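Local coordinates for protein putative transcriptional regulator, IclR family (Arthrobacter aurescens, PDB 3OBF) that is probably a DNA-binding transcription factor of the IclR family, represented here by its C-terminal GAF-like domain, the likely effector-binding part, at residues 48-53 and 140-145. Sequence-based numbering, arbitrary orientation.
Sequences HLAPLG and LIPAPK
Ala50 O accepts a hydrogen bond from the side-chain NE2 of Gln39, tying the loop that carries it to strand 34-40, while the Ala50 methyl packs against strand 135-144. In this GAF-like domain of the IclR family, the 48-53 loop links strands 34-40 and 55-56 and lies against one face of the antiparallel sheet. No hydrogen bond joins 48-53 to 140-145; their contact is apolar. The left-handed backbone of Ala50 (phi 43°, psi 53°) accompanies a bend that aims its CB at the strand, where it meets Pro142 CG at 3.7 Å. Leu140, two residues earlier on the same face, brings its CD2 branch to 4.0 Å from Ala50 CB. Pro142 CB and CG each lie 3.9 Å from Leu49 CB, and CG also carries the Ala50 methyl contact. Ile141, between Leu140 and Pro142, turns its CB away from the loop, and its side chain touches Val124 of strand 121-129. With CG anti to its carbonyl carbon (chi1 -57°), Leu49 carries CD1 along the strand beyond Pro142. Leu49 CD1 sits against the Ala143 backbone, 3.6 Å from Ala143 C, and Leu49 CD1 also lies 4.0 Å from Pro144 CD.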
loop_
_atom_site.group_PDB
_atom_site.type_symbol
_atom_site.label_atom_id
_atom_site.label_comp_id
_atom_site.label_asym_id
_atom_site.label_seq_id
_atom_site.Cartn_x
_atom_site.Cartn_y
_atom_site.Cartn_z
ATOM N N HIS A 48 15.019 5.463 6.953
ATOM C CA HIS A 48 13.913 6.334 6.622
ATOM C C HIS A 48 13.076 5.626 5.551
ATOM O O HIS A 48 13.480 5.525 4.393
ATOM C CB HIS A 48 14.426 7.674 6.085
ATOM C CG HIS A 48 15.126 8.529 7.105
ATOM N ND1 HIS A 48 16.097 8.045 7.963
ATOM C CD2 HIS A 48 15.014 9.853 7.378
ATOM C CE1 HIS A 48 16.536 9.026 8.732
ATOM N NE2 HIS A 48 15.895 10.134 8.398
ATOM N N LEU A 49 11.935 5.093 5.952
ATOM C CA LEU A 49 11.104 4.322 5.020
ATOM C C LEU A 49 10.056 5.222 4.399
ATOM O O LEU A 49 9.638 6.224 5.013
ATOM C CB LEU A 49 10.470 3.107 5.708
ATOM C CG LEU A 49 11.419 2.096 6.394
ATOM C CD1 LEU A 49 10.643 1.104 7.249
ATOM C CD2 LEU A 49 12.319 1.362 5.379
ATOM N N ALA A 50 9.636 4.865 3.182
ATOM C CA ALA A 50 8.641 5.635 2.423
ATOM C C ALA A 50 8.873 7.144 2.507
ATOM O O ALA A 50 7.946 7.889 2.857
ATOM C CB ALA A 50 7.193 5.267 2.873
ATOM N N PRO A 51 10.103 7.607 2.180
ATOM C CA PRO A 51 10.307 9.056 2.229
ATOM C C PRO A 51 9.543 9.721 1.053
ATOM O O PRO A 51 9.267 9.047 0.063
ATOM C CB PRO A 51 11.839 9.205 2.080
ATOM C CG PRO A 51 12.261 8.013 1.249
ATOM C CD PRO A 51 11.295 6.892 1.660
ATOM N N LEU A 52 9.162 10.992 1.178
ATOM C CA LEU A 52 8.443 11.688 0.115
ATOM C C LEU A 52 9.097 11.443 -1.253
ATOM O O LEU A 52 10.321 11.519 -1.383
ATOM C CB LEU A 52 8.421 13.201 0.396
ATOM C CG LEU A 52 7.473 13.559 1.540
ATOM C CD1 LEU A 52 7.549 15.010 1.900
ATOM C CD2 LEU A 52 6.053 13.173 1.135
ATOM N N GLY A 53 8.281 11.148 -2.266
ATOM C CA GLY A 53 8.804 10.983 -3.621
ATOM C C GLY A 53 9.341 9.593 -3.933
ATOM O O GLY A 53 9.597 9.297 -5.080
ATOM N N LEU A 140 -0.125 3.473 3.321
ATOM C CA LEU A 140 0.943 2.515 3.555
ATOM C C LEU A 140 1.514 2.687 4.976
ATOM O O LEU A 140 1.737 3.816 5.427
ATOM C CB LEU A 140 2.059 2.706 2.511
ATOM C CG LEU A 140 3.442 2.020 2.678
ATOM C CD1 LEU A 140 3.330 0.500 2.581
ATOM C CD2 LEU A 140 4.533 2.570 1.677
ATOM N N ILE A 141 1.728 1.562 5.669
ATOM C CA ILE A 141 2.515 1.541 6.879
ATOM C C ILE A 141 3.738 0.682 6.580
ATOM O O ILE A 141 3.639 -0.553 6.520
ATOM C CB ILE A 141 1.747 0.977 8.135
ATOM C CG1 ILE A 141 0.444 1.760 8.422
ATOM C CG2 ILE A 141 2.689 1.009 9.380
ATOM C CD1 ILE A 141 -0.408 1.158 9.578
ATOM N N PRO A 142 4.895 1.322 6.344
ATOM C CA PRO A 142 6.137 0.535 6.285
ATOM C C PRO A 142 6.799 0.451 7.664
ATOM O O PRO A 142 6.651 1.366 8.454
ATOM C CB PRO A 142 6.996 1.347 5.336
ATOM C CG PRO A 142 6.528 2.879 5.624
ATOM C CD PRO A 142 5.127 2.775 6.184
ATOM N N ALA A 143 7.512 -0.627 7.964
ATOM C CA ALA A 143 8.180 -0.783 9.268
ATOM C C ALA A 143 9.420 -1.710 9.148
ATOM O O ALA A 143 9.500 -2.520 8.211
ATOM C CB ALA A 143 7.195 -1.323 10.306
ATOM N N PRO A 144 10.399 -1.578 10.068
ATOM C CA PRO A 144 11.526 -2.544 9.971
ATOM C C PRO A 144 11.118 -3.940 10.450
ATOM O O PRO A 144 10.426 -4.063 11.482
ATOM C CB PRO A 144 12.614 -1.946 10.868
ATOM C CG PRO A 144 11.961 -0.797 11.627
ATOM C CD PRO A 144 10.699 -0.415 10.929
ATOM N N LYS A 145 11.513 -4.969 9.685
ATOM C CA LYS A 145 11.137 -6.345 10.002
ATOM C C LYS A 145 11.526 -6.776 11.414
ATOM O O LYS A 145 10.740 -7.443 12.074
ATOM C CB LYS A 145 11.655 -7.361 8.976
ATOM C CG LYS A 145 10.970 -8.742 9.100
ATOM C CD LYS A 145 10.928 -9.500 7.762
ATOM C CE LYS A 145 10.587 -10.971 7.948
ATOM N NZ LYS A 145 11.357 -11.867 7.001
#